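Long-range contact in Ras-related protein Rab-7L1 (Homo sapiens, PDB 6HH2), which binds and hydrolyses GTP as a Rab-family switch in vesicle trafficking, maintaining the endosome-trans-Golgi network and recruiting the kinase LRRK2 to the Golgi: residues L52-L62 / V171-N179. The protein carries 4 engineered substitutions. Sequence-based numbering, arbitrary orientation.
Sequences LQWSDYEIVRL and VLIEKMMRN
Helix 171-178 passes over the antiparallel hairpin of strands 52-55 and 58-62, its axis 10.9 Å from that of 58-62 at 113° between their N-to-C directions, and the closest pair of CA atoms, those of Val60 and Ile173, is 8.4 Å apart. No hydrogen bond joins the two segments, so side-chain packing carries the contact. Met177, bent at chi2 (-70°) and again at chi3, curls its methyl over one face of the Trp54 indole: CE lies 3.6 Å from the centroid of the five-membered ring, 23° off the normal, a CH-pi contact. SD stands farther above the same ring in a Met-aromatic pairing and also meets Val60 CG2 at 3.9 Å. At the indole's edge, Glu174 CG approaches Trp54 CH2 to 3.8 Å, while the Glu174 carboxylate turns to a salt bridge with Arg170. This is the Ras-type G-domain fold, in which the C-terminal helix 165-178 packs on the central sheet beside helix 23-30; Tyr30 of that helix touches both Ile173 and Leu62. Ile173 divides its branches: CD1 reaches Leu52 CD1 at 3.7 Å and Leu62 CD1 at 3.8 Å, whereas CG2 faces Val60 CG1 and, obliquely, Trp54 CZ3. One helical turn on, Met176 bends at chi3 and brings CE within 3.9 Å of Leu62 CD2, its side chain also touching Ala86 on strand 86-92.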
loop_
_atom_site.group_PDB
_atom_site.type_symbol
_atom_site.label_atom_id
_atom_site.label_comp_id
_atom_site.label_asym_id
_atom_site.label_seq_id
_atom_site.Cartn_x
_atom_site.Cartn_y
_atom_site.Cartn_z
ATOM N N LEU A 52 -15.901 -0.146 4.972
ATOM C CA LEU A 52 -16.107 0.923 5.941
ATOM C C LEU A 52 -17.354 1.694 5.552
ATOM O O LEU A 52 -17.537 2.046 4.378
ATOM C CB LEU A 52 -14.916 1.917 5.926
ATOM C CG LEU A 52 -13.586 1.342 6.408
ATOM C CD1 LEU A 52 -12.465 2.301 6.049
ATOM C CD2 LEU A 52 -13.665 1.092 7.927
ATOM N N GLN A 53 -18.190 2.014 6.535
ATOM C CA GLN A 53 -19.231 2.998 6.279
ATOM C C GLN A 53 -18.551 4.331 6.040
ATOM O O GLN A 53 -17.623 4.708 6.769
ATOM C CB GLN A 53 -20.199 3.117 7.473
ATOM C CG GLN A 53 -21.543 3.820 7.084
ATOM C CD GLN A 53 -22.412 2.888 6.301
ATOM O OE1 GLN A 53 -22.359 1.672 6.511
ATOM N NE2 GLN A 53 -23.220 3.430 5.385
ATOM N N TRP A 54 -18.996 5.044 5.005
ATOM C CA TRP A 54 -18.452 6.365 4.699
ATOM C C TRP A 54 -19.418 7.478 5.065
ATOM O O TRP A 54 -19.007 8.498 5.600
ATOM C CB TRP A 54 -18.106 6.459 3.198
ATOM C CG TRP A 54 -17.403 7.758 2.841
ATOM C CD1 TRP A 54 -17.905 8.820 2.107
ATOM C CD2 TRP A 54 -16.085 8.119 3.218
ATOM N NE1 TRP A 54 -16.951 9.807 2.020
ATOM C CE2 TRP A 54 -15.825 9.390 2.680
ATOM C CE3 TRP A 54 -15.090 7.476 3.941
ATOM C CZ2 TRP A 54 -14.598 10.033 2.876
ATOM C CZ3 TRP A 54 -13.875 8.118 4.126
ATOM C CH2 TRP A 54 -13.645 9.363 3.588
ATOM N N SER A 55 -20.704 7.278 4.802
ATOM C CA SER A 55 -21.736 8.229 5.180
ATOM C C SER A 55 -23.020 7.443 5.386
ATOM O O SER A 55 -23.033 6.221 5.255
ATOM C CB SER A 55 -21.908 9.284 4.079
ATOM O OG SER A 55 -22.519 8.706 2.938
ATOM N N ASP A 56 -24.129 8.132 5.674
ATOM C CA ASP A 56 -25.365 7.382 5.865
ATOM C C ASP A 56 -25.770 6.547 4.644
ATOM O O ASP A 56 -26.472 5.544 4.811
ATOM C CB ASP A 56 -26.534 8.242 6.393
ATOM C CG ASP A 56 -26.846 9.431 5.523
ATOM O OD1 ASP A 56 -26.151 9.652 4.520
ATOM O OD2 ASP A 56 -27.816 10.158 5.865
ATOM N N TYR A 57 -25.315 6.882 3.428
ATOM C CA TYR A 57 -25.771 6.123 2.267
ATOM C C TYR A 57 -24.637 5.554 1.427
ATOM O O TYR A 57 -24.909 4.972 0.369
ATOM C CB TYR A 57 -26.736 6.934 1.379
ATOM C CG TYR A 57 -25.999 7.963 0.561
ATOM C CD1 TYR A 57 -25.492 9.110 1.168
ATOM C CD2 TYR A 57 -25.762 7.777 -0.805
ATOM C CE1 TYR A 57 -24.788 10.046 0.447
ATOM C CE2 TYR A 57 -25.055 8.723 -1.542
ATOM C CZ TYR A 57 -24.572 9.858 -0.898
ATOM O OH TYR A 57 -23.851 10.820 -1.573
ATOM N N GLU A 58 -23.386 5.686 1.874
ATOM C CA GLU A 58 -22.235 5.242 1.094
ATOM C C GLU A 58 -21.330 4.340 1.914
ATOM O O GLU A 58 -21.072 4.607 3.089
ATOM C CB GLU A 58 -21.335 6.406 0.725
ATOM C CG GLU A 58 -22.057 7.502 -0.066
ATOM C CD GLU A 58 -21.200 8.746 -0.125
ATOM O OE1 GLU A 58 -21.185 9.551 0.839
ATOM O OE2 GLU A 58 -20.478 8.897 -1.110
ATOM N N ILE A 59 -20.776 3.325 1.262
ATOM C CA ILE A 59 -19.691 2.577 1.865
ATOM C C ILE A 59 -18.462 2.692 0.959
ATOM O O ILE A 59 -18.560 3.012 -0.237
ATOM C CB ILE A 59 -20.064 1.105 2.108
ATOM C CG1 ILE A 59 -20.399 0.426 0.790
ATOM C CG2 ILE A 59 -21.204 0.958 3.144
ATOM C CD1 ILE A 59 -20.320 -1.094 0.887
ATOM N N VAL A 60 -17.293 2.468 1.558
ATOM C CA VAL A 60 -16.007 2.324 0.865
ATOM C C VAL A 60 -15.562 0.882 1.026
ATOM O O VAL A 60 -15.568 0.348 2.143
ATOM C CB VAL A 60 -14.960 3.252 1.494
ATOM C CG1 VAL A 60 -13.551 2.879 1.002
ATOM C CG2 VAL A 60 -15.291 4.718 1.139
ATOM N N ARG A 61 -15.208 0.245 -0.083
ATOM C CA ARG A 61 -14.751 -1.143 -0.078
ATOM C C ARG A 61 -13.335 -1.143 -0.649
ATOM O O ARG A 61 -13.104 -0.613 -1.748
ATOM C CB ARG A 61 -15.696 -2.001 -0.921
ATOM C CG ARG A 61 -15.251 -3.451 -1.086
ATOM C CD ARG A 61 -16.301 -4.314 -1.824
ATOM N NE ARG A 61 -17.470 -4.546 -0.983
ATOM C CZ ARG A 61 -18.650 -3.950 -1.134
ATOM N NH1 ARG A 61 -18.846 -3.085 -2.121
ATOM N NH2 ARG A 61 -19.645 -4.243 -0.304
ATOM N N LEU A 62 -12.376 -1.666 0.112
ATOM C CA LEU A 62 -10.993 -1.735 -0.355
ATOM C C LEU A 62 -10.638 -3.184 -0.653
ATOM O O LEU A 62 -10.881 -4.066 0.171
ATOM C CB LEU A 62 -10.017 -1.280 0.711
ATOM C CG LEU A 62 -10.238 0.074 1.316
ATOM C CD1 LEU A 62 -9.064 0.316 2.286
ATOM C CD2 LEU A 62 -10.292 1.109 0.203
ATOM N N VAL A 171 -5.766 8.334 5.473
ATOM C CA VAL A 171 -5.532 9.499 4.608
ATOM C C VAL A 171 -5.421 9.073 3.151
ATOM O O VAL A 171 -5.802 9.832 2.248
ATOM C CB VAL A 171 -4.351 10.370 5.083
ATOM C CG1 VAL A 171 -4.576 10.853 6.543
ATOM C CG2 VAL A 171 -3.024 9.683 4.846
ATOM N N LEU A 172 -4.957 7.855 2.892
ATOM C CA LEU A 172 -4.973 7.343 1.524
ATOM C C LEU A 172 -6.400 7.133 1.017
ATOM O O LEU A 172 -6.697 7.464 -0.137
ATOM C CB LEU A 172 -4.157 6.059 1.448
ATOM C CG LEU A 172 -3.991 5.481 0.042
ATOM C CD1 LEU A 172 -3.238 6.435 -0.872
ATOM C CD2 LEU A 172 -3.280 4.129 0.142
ATOM N N ILE A 173 -7.296 6.585 1.853
ATOM C CA ILE A 173 -8.704 6.461 1.445
ATOM C C ILE A 173 -9.287 7.809 1.106
ATOM O O ILE A 173 -10.023 7.955 0.115
ATOM C CB ILE A 173 -9.515 5.790 2.559
ATOM C CG1 ILE A 173 -9.054 4.356 2.720
ATOM C CG2 ILE A 173 -11.055 5.864 2.265
ATOM C CD1 ILE A 173 -9.659 3.666 4.021
ATOM N N GLU A 174 -9.013 8.810 1.940
ATOM C CA GLU A 174 -9.596 10.114 1.681
ATOM C C GLU A 174 -9.078 10.685 0.378
ATOM O O GLU A 174 -9.841 11.318 -0.369
ATOM C CB GLU A 174 -9.388 11.031 2.880
ATOM C CG GLU A 174 -10.018 10.423 4.171
ATOM C CD GLU A 174 -10.036 11.357 5.343
ATOM O OE1 GLU A 174 -9.744 12.545 5.116
ATOM O OE2 GLU A 174 -10.387 10.941 6.477
ATOM N N LYS A 175 -7.825 10.387 0.039
ATOM C CA LYS A 175 -7.300 10.852 -1.250
ATOM C C LYS A 175 -7.951 10.112 -2.417
ATOM O O LYS A 175 -8.223 10.707 -3.466
ATOM C CB LYS A 175 -5.778 10.666 -1.277
ATOM C CG LYS A 175 -5.133 11.024 -2.648
ATOM C CD LYS A 175 -5.215 12.523 -2.890
ATOM C CE LYS A 175 -4.060 13.232 -2.205
ATOM N NZ LYS A 175 -4.124 14.669 -2.601
ATOM N N MET A 176 -8.143 8.804 -2.283
ATOM C CA MET A 176 -8.804 8.052 -3.352
ATOM C C MET A 176 -10.236 8.531 -3.547
ATOM O O MET A 176 -10.725 8.599 -4.678
ATOM C CB MET A 176 -8.787 6.556 -3.043
ATOM C CG MET A 176 -7.347 5.948 -3.106
ATOM S SD MET A 176 -7.353 4.163 -2.989
ATOM C CE MET A 176 -7.971 3.886 -1.282
ATOM N N MET A 177 -10.920 8.900 -2.453
ATOM C CA MET A 177 -12.259 9.477 -2.595
ATOM C C MET A 177 -12.216 10.820 -3.324
ATOM O O MET A 177 -13.049 11.093 -4.200
ATOM C CB MET A 177 -12.917 9.621 -1.217
ATOM C CG MET A 177 -13.316 8.271 -0.603
ATOM S SD MET A 177 -14.698 7.532 -1.483
ATOM C CE MET A 177 -16.070 8.547 -0.917
ATOM N N ARG A 178 -11.232 11.656 -3.003
ATOM C CA ARG A 178 -11.091 12.939 -3.678
ATOM C C ARG A 178 -10.810 12.747 -5.160
ATOM O O ARG A 178 -11.288 13.510 -6.000
ATOM C CB ARG A 178 -9.979 13.749 -3.019
ATOM C CG ARG A 178 -9.954 15.197 -3.508
ATOM C CD ARG A 178 -8.911 16.047 -2.797
ATOM N NE ARG A 178 -8.889 17.402 -3.366
ATOM C CZ ARG A 178 -8.139 18.404 -2.899
ATOM N NH1 ARG A 178 -7.343 18.205 -1.842
ATOM N NH2 ARG A 178 -8.180 19.591 -3.491
ATOM N N ASN A 179 -10.037 11.723 -5.505
ATOM C CA ASN A 179 -9.725 11.480 -6.906
ATOM C C ASN A 179 -10.861 10.807 -7.662
ATOM O O ASN A 179 -10.741 10.645 -8.878
ATOM C CB ASN A 179 -8.508 10.557 -7.000
ATOM C CG ASN A 179 -7.210 11.243 -6.642
ATOM O OD1 ASN A 179 -7.145 12.474 -6.594
ATOM N ND2 ASN A 179 -6.147 10.454 -6.448
#